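Local coordinates for protein beta-d-glucoside glucohydrolase (Hypocrea jecorina, PDB 3ZZ1) that probably hydrolyses terminal, non-reducing beta-D-glucosyl residues to release beta-D-glucose, as a secreted family 3 beta-glucosidase of cellulose degradation, at residues I31-W37 against M253-D259; D178-E183 against Y678-Q684; N339-L343 against S474-V478; I358-N364 against N388-A394; L587-A593 against V614-V619. One frame throughout, in Å; residues are numbered along the deposited sequence.

From the N terminus, I31-W37 meets M253-D259 in interaction 1, closing a loop over most of the N-terminal, TIM-barrel-clan domain. D178-E183 leaves from inside that loop and finds its partner only at Y678-Q684, so interactions 1 and 2 cross; interaction 2 ties a helix of the first domain to the fibronectin type III-like domain. Within its long span lie the remaining contacts. Interaction 3 joins N339-L343 to S474-V478 in the C-terminal family 3 domain and encloses interaction 4, a short closure between two parts of one loop, about 27 Å away centre to centre. Interaction 5 follows in series, pairing strands 582-591 and 613-623 of the C-terminal beta-sandwich, about 26 Å from interaction 2, again between centres.

Interaction 1: residues I31-W37 against M253-D259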
# COMPACT_ATOMS: atom_id res chain seq x y z
N ILE A 31 18.67 -20.19 13.26
CA ILE A 31 17.50 -19.33 13.42
C ILE A 31 17.57 -18.07 12.55
O ILE A 31 16.55 -17.61 12.02
CB ILE A 31 17.27 -18.97 14.92
CG1 ILE A 31 16.88 -20.23 15.71
CG2 ILE A 31 16.19 -17.89 15.09
CD1 ILE A 31 16.74 -20.03 17.22
N VAL A 32 18.77 -17.53 12.38
CA VAL A 32 18.96 -16.26 11.66
C VAL A 32 19.33 -16.44 10.18
O VAL A 32 19.32 -15.47 9.42
CB VAL A 32 20.02 -15.36 12.36
CG1 VAL A 32 19.71 -15.22 13.85
CG2 VAL A 32 21.42 -15.90 12.15
N SER A 33 19.66 -17.67 9.78
CA SER A 33 20.14 -17.93 8.42
C SER A 33 19.13 -18.73 7.61
O SER A 33 18.78 -19.86 7.98
CB SER A 33 21.48 -18.67 8.46
OG SER A 33 22.38 -18.07 9.36
N GLY A 34 18.66 -18.15 6.51
CA GLY A 34 17.82 -18.86 5.55
C GLY A 34 18.53 -20.06 4.94
O GLY A 34 19.74 -20.02 4.70
N VAL A 35 17.77 -21.12 4.69
CA VAL A 35 18.35 -22.39 4.22
C VAL A 35 18.88 -22.33 2.78
O VAL A 35 19.67 -23.18 2.37
CB VAL A 35 17.37 -23.59 4.38
CG1 VAL A 35 17.16 -23.91 5.86
CG2 VAL A 35 16.03 -23.31 3.69
N GLY A 36 18.44 -21.32 2.04
CA GLY A 36 18.86 -21.12 0.65
C GLY A 36 17.68 -20.79 -0.25
O GLY A 36 16.54 -21.11 0.08
N TRP A 37 17.96 -20.14 -1.38
CA TRP A 37 16.94 -19.81 -2.37
C TRP A 37 16.25 -21.09 -2.85
O TRP A 37 16.92 -22.01 -3.35
CB TRP A 37 17.58 -19.08 -3.56
CG TRP A 37 16.60 -18.36 -4.45
CD1 TRP A 37 15.63 -18.93 -5.23
CD2 TRP A 37 16.53 -16.95 -4.68
NE1 TRP A 37 14.94 -17.95 -5.92
CE2 TRP A 37 15.48 -16.73 -5.60
CE3 TRP A 37 17.25 -15.84 -4.20
CZ2 TRP A 37 15.12 -15.45 -6.04
CZ3 TRP A 37 16.89 -14.57 -4.64
CH2 TRP A 37 15.83 -14.39 -5.55
N MET A 253 18.26 -11.28 9.96
CA MET A 253 17.86 -12.47 9.21
C MET A 253 18.28 -12.40 7.73
O MET A 253 17.96 -11.46 7.02
CB MET A 253 16.35 -12.72 9.33
CG MET A 253 15.93 -14.12 8.88
SD MET A 253 14.15 -14.43 8.96
CE MET A 253 13.96 -14.84 10.69
N SER A 254 19.00 -13.44 7.31
CA SER A 254 19.50 -13.55 5.95
C SER A 254 18.52 -14.33 5.08
O SER A 254 18.42 -15.55 5.19
CB SER A 254 20.87 -14.24 5.97
OG SER A 254 21.41 -14.33 4.67
N MET A 255 17.79 -13.61 4.23
CA MET A 255 16.77 -14.22 3.36
C MET A 255 17.11 -14.09 1.88
O MET A 255 17.52 -13.02 1.43
CB MET A 255 15.40 -13.58 3.63
CG MET A 255 14.70 -14.13 4.86
SD MET A 255 14.10 -15.81 4.64
CE MET A 255 14.83 -16.61 6.05
N PRO A 256 16.96 -15.19 1.12
CA PRO A 256 16.54 -16.52 1.56
C PRO A 256 17.70 -17.39 2.03
O PRO A 256 17.49 -18.54 2.39
CB PRO A 256 15.94 -17.12 0.28
CG PRO A 256 16.75 -16.52 -0.80
CD PRO A 256 17.09 -15.12 -0.35
N GLY A 257 18.91 -16.83 2.01
CA GLY A 257 20.11 -17.55 2.45
C GLY A 257 21.18 -17.62 1.38
O GLY A 257 22.38 -17.61 1.69
N THR A 258 20.74 -17.71 0.13
CA THR A 258 21.64 -17.71 -1.02
C THR A 258 21.05 -16.84 -2.13
O THR A 258 19.92 -16.38 -2.02
CB THR A 258 21.87 -19.13 -1.59
OG1 THR A 258 20.65 -19.65 -2.13
CG2 THR A 258 22.40 -20.08 -0.51
N ASP A 259 21.82 -16.61 -3.20
CA ASP A 259 21.24 -16.03 -4.42
C ASP A 259 20.48 -17.11 -5.18
O ASP A 259 20.45 -18.26 -4.75
CB ASP A 259 22.29 -15.32 -5.30
CG ASP A 259 23.32 -16.26 -5.92
OD1 ASP A 259 23.14 -17.50 -5.92
OD2 ASP A 259 24.33 -15.74 -6.45
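W37 and T258 meet through a nearly straight hydrogen bond: W37 N donates to T258 OG1 at 2.8 Å (167°). T258 holds its hydroxyl between its own backbone N and carbonyl carbon (chi1 66°), where T258 OG1 can also donate to D259 O at 3.0 Å. Beyond this hydroxyl the indole of W37 lies obliquely across P256, CE3 to CG 3.5 Å, and T258 O sits at the ring's edge in its plane. With T258 cut back to an alanine, W37 N would probably lose its acceptor and D259 O this donor, and the backbone at W37 would be less firmly held. Backbone bonds carry the next layer. S254 N reaches V32 O at 2.9 Å, and G34 N reaches S254 O at 2.9 Å. These two make the single beta bridge of S33 with S254, which joins the exit of helix 25-32 to the loop that follows helix 244-249 in the TIM-barrel-clan domain. Beyond the bridge, G36 N reaches P256 O at 3.0 Å with a bent geometry. A cis peptide before P256 turns that loop, and the chains come so close that a side chain on G34 or G257 would collide with the opposing backbone. M255 CE lies 3.8 Å from G34 CA. Further out, W237 meets the W37 ring edge-to-face, Q240 binds the hydroxyl of S254, and V32 packs on M288, V289 and I292 of helix 282-298.

Interaction 2: residues D178-E183 against Y678-Q684; sequences DRTLHE and YWDTASQ
Hydrogen bonds join D178 and E183 to W679 at two points. W679 NE1 donates within its ring plane to D178 OD2 at 2.6 Å (149°), on the syn side but tilted out of the carboxylate plane; Q684 NE2 adds a weak bond to D178 OD2 at 3.0 Å. A chi1 of -178° swings the D178 carboxylate away from its own amide N and toward W679. E183 OE1 accepts from W679 N at 2.8 Å. Y217 OH binds both H182 NE2 and Q684 OE1. A salt bridge shares E183 OE1: R179 NE binds it at 2.7 Å from the face opposite W679 N, while R179 NH2 takes E183 OE2 at 3.1 Å, a side-on, two-nitrogen grip that fixes the acid. R179 NH1 binds R645 O, and R179 CG lies 3.3 Å from the backbone carbonyl W679 O. Helix 178-194 of the N-terminal domain thus docks on strand 678-680 of the fibronectin type III-like domain, the helix and strand segments running at 137°. Among aromatic contacts, H182 forms an offset stack on the five-membered ring of W679, centroids 3.8 Å apart, and H182 CB makes a CH-pi contact 3.5 Å from that W679 centroid.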
# COMPACT_ATOMS: atom_id res chain seq x y z
N ASP A 178 18.19 14.44 5.89
CA ASP A 178 17.73 13.74 7.09
C ASP A 178 16.24 13.95 7.39
O ASP A 178 15.53 12.99 7.67
CB ASP A 178 18.58 14.14 8.30
CG ASP A 178 18.18 13.40 9.56
OD1 ASP A 178 18.52 12.21 9.69
OD2 ASP A 178 17.52 14.02 10.43
N ARG A 179 15.78 15.20 7.32
CA ARG A 179 14.38 15.49 7.61
C ARG A 179 13.44 14.76 6.66
O ARG A 179 12.43 14.21 7.10
CB ARG A 179 14.09 17.00 7.62
CG ARG A 179 12.68 17.33 8.12
CD ARG A 179 12.40 18.82 8.15
NE ARG A 179 10.97 19.07 8.30
CZ ARG A 179 10.35 20.18 7.93
NH1 ARG A 179 11.02 21.18 7.36
NH2 ARG A 179 9.03 20.29 8.11
N THR A 180 13.78 14.73 5.38
CA THR A 180 13.00 14.02 4.37
C THR A 180 12.94 12.52 4.67
O THR A 180 11.87 11.91 4.60
CB THR A 180 13.55 14.25 2.94
OG1 THR A 180 13.53 15.65 2.64
CG2 THR A 180 12.71 13.51 1.90
N LEU A 181 14.09 11.94 5.00
CA LEU A 181 14.17 10.53 5.35
C LEU A 181 13.20 10.18 6.47
O LEU A 181 12.46 9.20 6.37
CB LEU A 181 15.61 10.13 5.72
CG LEU A 181 15.83 8.71 6.27
CD1 LEU A 181 15.46 7.65 5.24
CD2 LEU A 181 17.25 8.51 6.74
N HIS A 182 13.18 11.01 7.52
CA HIS A 182 12.40 10.75 8.73
C HIS A 182 10.92 11.12 8.60
O HIS A 182 10.05 10.35 8.99
CB HIS A 182 12.99 11.53 9.91
CG HIS A 182 14.23 10.92 10.47
ND1 HIS A 182 14.20 9.97 11.48
CD2 HIS A 182 15.54 11.13 10.19
CE1 HIS A 182 15.43 9.62 11.78
NE2 HIS A 182 16.27 10.31 11.02
N GLU A 183 10.66 12.32 8.08
CA GLU A 183 9.34 12.94 8.14
C GLU A 183 8.39 12.46 7.04
O GLU A 183 7.17 12.53 7.20
CB GLU A 183 9.49 14.46 8.11
CG GLU A 183 8.22 15.23 8.45
CD GLU A 183 8.49 16.71 8.62
OE1 GLU A 183 9.48 17.06 9.30
OE2 GLU A 183 7.70 17.51 8.08
N TYR A 678 7.24 18.19 13.35
CA TYR A 678 8.19 18.04 12.26
C TYR A 678 9.46 17.42 12.85
O TYR A 678 9.68 17.50 14.06
CB TYR A 678 8.49 19.40 11.60
CG TYR A 678 9.22 20.36 12.51
CD1 TYR A 678 8.52 21.19 13.38
CD2 TYR A 678 10.62 20.41 12.52
CE1 TYR A 678 9.18 22.05 14.24
CE2 TYR A 678 11.29 21.28 13.37
CZ TYR A 678 10.57 22.10 14.22
OH TYR A 678 11.23 22.95 15.07
N TRP A 679 10.28 16.80 12.01
CA TRP A 679 11.53 16.20 12.48
C TRP A 679 12.64 17.24 12.46
O TRP A 679 12.97 17.78 11.41
CB TRP A 679 11.90 15.01 11.60
CG TRP A 679 13.23 14.38 11.95
CD1 TRP A 679 14.42 14.56 11.30
CD2 TRP A 679 13.49 13.45 13.01
NE1 TRP A 679 15.40 13.81 11.89
CE2 TRP A 679 14.86 13.12 12.94
CE3 TRP A 679 12.69 12.87 14.01
CZ2 TRP A 679 15.46 12.23 13.84
CZ3 TRP A 679 13.29 11.98 14.91
CH2 TRP A 679 14.66 11.67 14.81
N ASP A 680 13.20 17.54 13.63
CA ASP A 680 14.36 18.43 13.73
C ASP A 680 15.63 17.61 13.64
O ASP A 680 15.91 16.79 14.52
CB ASP A 680 14.33 19.23 15.04
CG ASP A 680 15.54 20.15 15.19
OD1 ASP A 680 15.57 21.20 14.52
OD2 ASP A 680 16.46 19.81 15.97
N THR A 681 16.39 17.84 12.56
CA THR A 681 17.61 17.06 12.29
C THR A 681 18.70 17.24 13.35
O THR A 681 19.26 16.25 13.82
CB THR A 681 18.18 17.30 10.85
OG1 THR A 681 19.49 16.73 10.74
CG2 THR A 681 18.26 18.78 10.51
N ALA A 682 18.98 18.48 13.74
CA ALA A 682 20.04 18.77 14.71
C ALA A 682 19.88 18.02 16.03
O ALA A 682 20.84 17.45 16.53
CB ALA A 682 20.17 20.28 14.94
N SER A 683 18.67 18.01 16.58
CA SER A 683 18.41 17.33 17.85
C SER A 683 17.88 15.90 17.69
O SER A 683 17.74 15.17 18.68
CB SER A 683 17.45 18.15 18.72
OG SER A 683 16.20 18.35 18.07
N GLN A 684 17.62 15.49 16.45
CA GLN A 684 17.06 14.16 16.14
C GLN A 684 15.80 13.89 16.97
O GLN A 684 15.68 12.86 17.66
CB GLN A 684 18.10 13.04 16.30
CG GLN A 684 19.32 13.16 15.37
CD GLN A 684 19.10 12.51 14.01
OE1 GLN A 684 19.19 11.29 13.87
NE2 GLN A 684 18.85 13.34 13.00

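Interaction 3: residues N339-L343 against S474-V478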
# COMPACT_ATOMS: atom_id res chain seq x y z
N ASN A 339 -25.16 13.25 -15.62
CA ASN A 339 -25.56 12.12 -14.78
C ASN A 339 -25.94 10.86 -15.58
O ASN A 339 -26.98 10.24 -15.33
CB ASN A 339 -26.66 12.54 -13.80
CG ASN A 339 -26.14 13.45 -12.70
OD1 ASN A 339 -25.24 13.07 -11.94
ND2 ASN A 339 -26.68 14.66 -12.61
N ILE A 340 -25.08 10.50 -16.53
CA ILE A 340 -25.21 9.26 -17.30
C ILE A 340 -25.12 8.04 -16.37
O ILE A 340 -25.72 6.99 -16.64
CB ILE A 340 -24.15 9.19 -18.43
CG1 ILE A 340 -24.47 8.06 -19.42
CG2 ILE A 340 -22.73 9.06 -17.87
CD1 ILE A 340 -23.57 8.03 -20.65
N LEU A 341 -24.37 8.19 -15.28
CA LEU A 341 -24.30 7.18 -14.22
C LEU A 341 -25.11 7.65 -13.01
O LEU A 341 -25.09 8.83 -12.68
CB LEU A 341 -22.85 6.89 -13.82
CG LEU A 341 -21.96 6.13 -14.81
CD1 LEU A 341 -20.58 5.93 -14.22
CD2 LEU A 341 -22.57 4.79 -15.17
N PRO A 342 -25.82 6.72 -12.34
CA PRO A 342 -25.87 5.30 -12.65
C PRO A 342 -26.77 5.00 -13.85
O PRO A 342 -27.69 5.77 -14.14
CB PRO A 342 -26.47 4.68 -11.39
CG PRO A 342 -27.31 5.76 -10.81
CD PRO A 342 -26.68 7.07 -11.19
N LEU A 343 -26.48 3.89 -14.52
CA LEU A 343 -27.26 3.42 -15.65
C LEU A 343 -28.63 2.98 -15.15
O LEU A 343 -28.74 2.34 -14.11
CB LEU A 343 -26.57 2.24 -16.34
CG LEU A 343 -25.14 2.40 -16.86
CD1 LEU A 343 -24.60 1.06 -17.34
CD2 LEU A 343 -25.07 3.44 -17.98
N SER A 474 -22.28 9.12 -28.88
CA SER A 474 -22.36 10.35 -28.09
C SER A 474 -22.21 10.15 -26.59
O SER A 474 -21.90 11.10 -25.86
CB SER A 474 -23.68 11.08 -28.36
OG SER A 474 -23.58 11.92 -29.50
N ASN A 475 -22.43 8.92 -26.12
CA ASN A 475 -22.52 8.64 -24.69
C ASN A 475 -21.54 7.58 -24.23
O ASN A 475 -21.91 6.42 -24.01
CB ASN A 475 -23.95 8.24 -24.32
CG ASN A 475 -24.92 9.40 -24.40
OD1 ASN A 475 -24.81 10.37 -23.65
ND2 ASN A 475 -25.87 9.31 -25.32
N VAL A 476 -20.28 7.99 -24.09
CA VAL A 476 -19.19 7.07 -23.79
C VAL A 476 -18.85 7.09 -22.30
O VAL A 476 -18.72 8.16 -21.69
CB VAL A 476 -17.93 7.40 -24.62
CG1 VAL A 476 -16.83 6.37 -24.36
CG2 VAL A 476 -18.27 7.45 -26.11
N ILE A 477 -18.74 5.90 -21.72
CA ILE A 477 -18.27 5.73 -20.36
C ILE A 477 -16.93 5.03 -20.42
O ILE A 477 -16.81 3.94 -20.99
CB ILE A 477 -19.28 4.92 -19.51
CG1 ILE A 477 -20.61 5.68 -19.39
CG2 ILE A 477 -18.70 4.61 -18.10
CD1 ILE A 477 -21.77 4.83 -18.91
N VAL A 478 -15.91 5.66 -19.85
CA VAL A 478 -14.56 5.11 -19.84
C VAL A 478 -14.27 4.48 -18.48
O VAL A 478 -14.30 5.17 -17.45
CB VAL A 478 -13.50 6.19 -20.15
CG1 VAL A 478 -12.10 5.61 -20.06
CG2 VAL A 478 -13.73 6.80 -21.54
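N475, whose CB touches I340 CD1 at 3.7 Å, has its polar end turned to K498: OD1 takes a weak hydrogen bond from NZ, which also binds the carbonyl of S474. No hydrogen bond runs between N339-L343 and S474-V478, and what joins them is apolar. I340 sends an extended branch across, its chi1 of -167° carrying CG1 away from the backbone N until CD1 ends between N475 CB and I477 CG1, 4.0 Å from the latter. I477 receives the other contacts at its own methyl end: CD1 lies 3.8 Å from L341 CD2 and 3.7 Å from L343 CD2. A single isoleucine is therefore met by three side chains, each crossing it at a slant. L341 and L343 flank P342, and the cis peptide before that proline bends the chain between the two leucines whose CD2 atoms converge on I477. A499 of strand 497-502 touches both I340 and I477, V430 lies against I340 and N475, and W519 against L343. The loop between strands 332-336 and 348-352 thus packs against the start of strand 476-482, at one end of the mixed, mainly parallel sheet that forms the core of the alpha/beta C-terminal domain in family 3 glycosidases.

Interaction 4: residues I358-N364 against N388-A394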
# COMPACT_ATOMS: atom_id res chain seq x y z
N ILE A 358 -12.13 -12.00 -19.83
CA ILE A 358 -11.12 -12.90 -19.27
C ILE A 358 -9.97 -13.09 -20.27
O ILE A 358 -10.20 -13.38 -21.44
CB ILE A 358 -11.74 -14.29 -18.92
CG1 ILE A 358 -12.78 -14.19 -17.79
CG2 ILE A 358 -10.65 -15.31 -18.58
CD1 ILE A 358 -12.21 -13.80 -16.43
N GLY A 359 -8.75 -12.89 -19.79
CA GLY A 359 -7.54 -13.12 -20.58
C GLY A 359 -6.53 -13.94 -19.80
O GLY A 359 -6.88 -14.57 -18.80
N ASN A 360 -5.28 -13.92 -20.25
CA ASN A 360 -4.22 -14.71 -19.63
C ASN A 360 -3.86 -14.23 -18.22
O ASN A 360 -3.34 -15.00 -17.41
CB ASN A 360 -2.97 -14.73 -20.52
CG ASN A 360 -3.12 -15.66 -21.72
OD1 ASN A 360 -3.85 -16.65 -21.68
ND2 ASN A 360 -2.41 -15.34 -22.79
N HIS A 361 -4.14 -12.97 -17.93
CA HIS A 361 -3.94 -12.40 -16.60
C HIS A 361 -4.88 -13.04 -15.57
O HIS A 361 -4.45 -13.50 -14.51
CB HIS A 361 -4.14 -10.88 -16.63
CG HIS A 361 -3.94 -10.23 -15.30
ND1 HIS A 361 -4.99 -9.91 -14.47
CD2 HIS A 361 -2.82 -9.84 -14.66
CE1 HIS A 361 -4.52 -9.36 -13.36
NE2 HIS A 361 -3.20 -9.30 -13.46
N ALA A 362 -6.17 -13.07 -15.90
CA ALA A 362 -7.20 -13.64 -15.02
C ALA A 362 -7.08 -15.17 -14.88
O ALA A 362 -7.45 -15.72 -13.85
CB ALA A 362 -8.58 -13.26 -15.53
N ARG A 363 -6.55 -15.82 -15.92
CA ARG A 363 -6.52 -17.29 -16.02
C ARG A 363 -5.37 -18.01 -15.29
O ARG A 363 -5.37 -19.25 -15.21
CB ARG A 363 -6.55 -17.72 -17.49
CG ARG A 363 -7.92 -17.56 -18.16
CD ARG A 363 -7.98 -18.22 -19.54
NE ARG A 363 -7.20 -17.50 -20.55
CZ ARG A 363 -7.71 -16.85 -21.60
NH1 ARG A 363 -9.02 -16.83 -21.82
NH2 ARG A 363 -6.89 -16.23 -22.45
N ASN A 364 -4.41 -17.26 -14.75
CA ASN A 364 -3.17 -17.85 -14.21
C ASN A 364 -2.40 -18.62 -15.29
O ASN A 364 -2.01 -19.78 -15.10
CB ASN A 364 -3.44 -18.75 -12.99
CG ASN A 364 -4.30 -18.08 -11.92
OD1 ASN A 364 -4.23 -16.87 -11.71
ND2 ASN A 364 -5.13 -18.88 -11.25
N ASN A 388 -2.10 -16.13 -7.49
CA ASN A 388 -3.05 -16.84 -8.33
C ASN A 388 -4.50 -16.46 -8.01
O ASN A 388 -4.86 -16.30 -6.83
CB ASN A 388 -2.91 -18.35 -8.13
CG ASN A 388 -1.59 -18.90 -8.64
OD1 ASN A 388 -0.90 -19.62 -7.92
ND2 ASN A 388 -1.25 -18.58 -9.88
N TYR A 389 -5.32 -16.34 -9.05
CA TYR A 389 -6.75 -16.14 -8.89
C TYR A 389 -7.47 -17.47 -8.71
O TYR A 389 -7.29 -18.38 -9.51
CB TYR A 389 -7.34 -15.42 -10.11
CG TYR A 389 -6.90 -13.98 -10.25
CD1 TYR A 389 -7.22 -13.03 -9.28
CD2 TYR A 389 -6.19 -13.57 -11.37
CE1 TYR A 389 -6.82 -11.71 -9.41
CE2 TYR A 389 -5.79 -12.25 -11.52
CZ TYR A 389 -6.10 -11.32 -10.54
OH TYR A 389 -5.71 -10.02 -10.69
N PRO A 390 -8.28 -17.59 -7.65
CA PRO A 390 -9.10 -18.80 -7.52
C PRO A 390 -10.26 -18.76 -8.51
O PRO A 390 -10.79 -19.80 -8.90
CB PRO A 390 -9.61 -18.71 -6.08
CG PRO A 390 -9.60 -17.25 -5.75
CD PRO A 390 -8.43 -16.68 -6.50
N TYR A 391 -10.64 -17.55 -8.90
CA TYR A 391 -11.63 -17.28 -9.94
C TYR A 391 -11.43 -15.81 -10.32
O TYR A 391 -10.64 -15.10 -9.68
CB TYR A 391 -13.06 -17.52 -9.43
CG TYR A 391 -13.47 -16.58 -8.31
CD1 TYR A 391 -13.19 -16.90 -6.98
CD2 TYR A 391 -14.13 -15.38 -8.58
CE1 TYR A 391 -13.55 -16.04 -5.94
CE2 TYR A 391 -14.50 -14.52 -7.56
CZ TYR A 391 -14.21 -14.86 -6.25
OH TYR A 391 -14.57 -14.00 -5.23
N PHE A 392 -12.13 -15.36 -11.35
CA PHE A 392 -12.08 -13.96 -11.75
C PHE A 392 -13.38 -13.57 -12.45
O PHE A 392 -13.75 -14.18 -13.45
CB PHE A 392 -10.88 -13.69 -12.67
CG PHE A 392 -10.53 -12.22 -12.80
CD1 PHE A 392 -11.32 -11.36 -13.57
CD2 PHE A 392 -9.40 -11.71 -12.17
CE1 PHE A 392 -11.01 -10.01 -13.69
CE2 PHE A 392 -9.07 -10.35 -12.29
CZ PHE A 392 -9.87 -9.50 -13.05
N VAL A 393 -14.05 -12.56 -11.90
CA VAL A 393 -15.29 -12.04 -12.48
C VAL A 393 -14.97 -10.88 -13.43
O VAL A 393 -14.71 -9.76 -12.99
CB VAL A 393 -16.29 -11.57 -11.40
CG1 VAL A 393 -17.63 -11.21 -12.03
CG2 VAL A 393 -16.48 -12.65 -10.34
N ALA A 394 -14.99 -11.17 -14.74
CA ALA A 394 -14.72 -10.16 -15.77
C ALA A 394 -15.83 -9.11 -15.84
O ALA A 394 -17.01 -9.44 -15.65
CB ALA A 394 -14.52 -10.83 -17.12
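H361 and Y389 pair as an offset edge-to-face contact, the edge of the tyrosine directed at the imidazole face, with centroids 5.5 Å apart and planes at 63°. H361 O lies at the edge of Y389, near the ring plane, while F392 CD2 sits 3.5 Å above one face of Y389, over its centre. One face of F392 carries A362 CB, a CH-pi contact 3.9 Å from the ring centroid. All belong to the long loop between strand 348-352 and helix 395-404 of the alpha/beta C-terminal domain, where I358-N364 folds back on N388-A394. Weak bonds to A377 O and M380 O hold the two nitrogens of H361. I358 fills the A394 end: its CD1 lies 3.9 Å from F392 CD1 and 3.8 Å from A394 CB, just before the helix. At the N388 end N364 uses its amide to bracket the backbone of Y389: N364 OD1 accepts from Y389 N at 2.9 Å and also binds K371 NZ, while ND2 donates to Y389 O. A leucine in place of N364 would probably leave Y389 N and O and the lysine without these partners. The second arm of the bracket, N364 ND2 to Y389 O, measures 2.8 Å.

Interaction 5: residues L587-A593 against V614-V619; sequences LSVLSTA and VATVTV
Two neighbouring strands of an antiparallel sheet meet here, in the beta-sandwich region of the fibronectin type III-like part, L587-S591 running against V614-V619 at 170°. S588 with T618 and L590 with T616 are hydrogen-bonded pairs; the nearly straight bond L590 N to T616 O measures 2.8 Å and its return, T616 N to L590 O, 2.7 Å. V589 with V617 and S591 with A615 are the non-hydrogen-bonded pairs. T592 N continues the ladder to V614 O at 3.0 Å. On the face of V589, S591, A615 and V617, the valines lie side by side with CG2 atoms 4.0 Å apart. The chi1 of L587 (177°) carries its branch across to the other strand, bringing CD1 to V617 CG1 at a tight 3.5 Å and to V619 CG1 at 3.6 Å. On the face of S588, L590, T616 and T618 a water links S588 OG, 2.8 Å away, with T618 OG1, and donates to T616 O at 2.7 Å. V614 and A615 form a classic beta bulge opposite I671. Strand 613-623 is the middle one of three, between 582-591 and 664-672; L587 packs on L706 and A615 on L710 of strand 704-712, and V617 on I695 of strand 691-698, both strands of a second sheet.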
# COMPACT_ATOMS: atom_id res chain seq x y z
N LEU A 587 -17.55 23.16 12.41
CA LEU A 587 -16.17 22.77 12.67
C LEU A 587 -15.74 23.19 14.07
O LEU A 587 -15.81 24.37 14.42
CB LEU A 587 -15.23 23.38 11.61
CG LEU A 587 -13.71 23.17 11.72
CD1 LEU A 587 -13.34 21.71 11.87
CD2 LEU A 587 -13.04 23.73 10.49
N SER A 588 -15.32 22.21 14.87
CA SER A 588 -14.79 22.48 16.21
C SER A 588 -13.41 21.85 16.39
O SER A 588 -13.13 20.79 15.84
CB SER A 588 -15.75 21.96 17.28
OG SER A 588 -15.59 20.57 17.44
N VAL A 589 -12.57 22.52 17.18
CA VAL A 589 -11.21 22.07 17.45
C VAL A 589 -10.99 22.07 18.96
O VAL A 589 -11.08 23.12 19.60
CB VAL A 589 -10.15 23.00 16.77
CG1 VAL A 589 -8.72 22.63 17.19
CG2 VAL A 589 -10.28 22.97 15.25
N LEU A 590 -10.73 20.89 19.52
CA LEU A 590 -10.42 20.74 20.94
C LEU A 590 -8.96 20.33 21.05
O LEU A 590 -8.55 19.35 20.43
CB LEU A 590 -11.33 19.68 21.58
CG LEU A 590 -11.35 19.51 23.10
CD1 LEU A 590 -12.69 18.95 23.55
CD2 LEU A 590 -10.20 18.64 23.61
N SER A 591 -8.19 21.06 21.84
CA SER A 591 -6.75 20.87 21.87
C SER A 591 -6.12 21.19 23.22
O SER A 591 -6.44 22.20 23.85
CB SER A 591 -6.08 21.71 20.78
OG SER A 591 -4.68 21.48 20.76
N THR A 592 -5.20 20.32 23.64
CA THR A 592 -4.36 20.55 24.82
C THR A 592 -2.88 20.46 24.43
O THR A 592 -2.00 20.40 25.29
CB THR A 592 -4.68 19.55 25.95
OG1 THR A 592 -4.55 18.21 25.46
CG2 THR A 592 -6.10 19.76 26.48
N ALA A 593 -2.62 20.47 23.12
CA ALA A 593 -1.27 20.26 22.59
C ALA A 593 -0.30 21.34 23.05
O ALA A 593 -0.59 22.53 22.96
CB ALA A 593 -1.31 20.20 21.08
N VAL A 614 -3.54 14.50 21.32
CA VAL A 614 -3.39 15.82 21.93
C VAL A 614 -4.52 16.77 21.51
O VAL A 614 -4.69 17.82 22.12
CB VAL A 614 -2.03 16.47 21.58
CG1 VAL A 614 -0.89 15.76 22.28
CG2 VAL A 614 -1.81 16.50 20.07
N ALA A 615 -5.26 16.38 20.47
CA ALA A 615 -6.33 17.22 19.93
C ALA A 615 -7.40 16.41 19.20
O ALA A 615 -7.18 15.25 18.82
CB ALA A 615 -5.76 18.28 19.00
N THR A 616 -8.56 17.04 19.00
CA THR A 616 -9.71 16.41 18.34
C THR A 616 -10.41 17.45 17.47
O THR A 616 -10.81 18.52 17.94
CB THR A 616 -10.70 15.83 19.38
OG1 THR A 616 -10.02 14.90 20.23
CG2 THR A 616 -11.86 15.10 18.69
N VAL A 617 -10.54 17.13 16.18
CA VAL A 617 -11.25 17.99 15.25
C VAL A 617 -12.52 17.28 14.78
O VAL A 617 -12.47 16.10 14.38
CB VAL A 617 -10.35 18.42 14.04
CG1 VAL A 617 -11.13 19.30 13.07
CG2 VAL A 617 -9.12 19.17 14.52
N THR A 618 -13.64 18.00 14.83
CA THR A 618 -14.96 17.45 14.52
C THR A 618 -15.70 18.32 13.49
O THR A 618 -15.63 19.55 13.53
CB THR A 618 -15.81 17.35 15.81
OG1 THR A 618 -15.18 16.46 16.74
CG2 THR A 618 -17.20 16.84 15.50
N VAL A 619 -16.37 17.65 12.55
CA VAL A 619 -17.28 18.30 11.60
C VAL A 619 -18.54 17.46 11.44
O VAL A 619 -18.52 16.25 11.67
CB VAL A 619 -16.66 18.50 10.18
CG1 VAL A 619 -15.70 19.66 10.15
CG2 VAL A 619 -16.01 17.21 9.66
O HOH W 1 -13.53 18.76 18.14
O HOH W 2 -6.41 16.69 24.52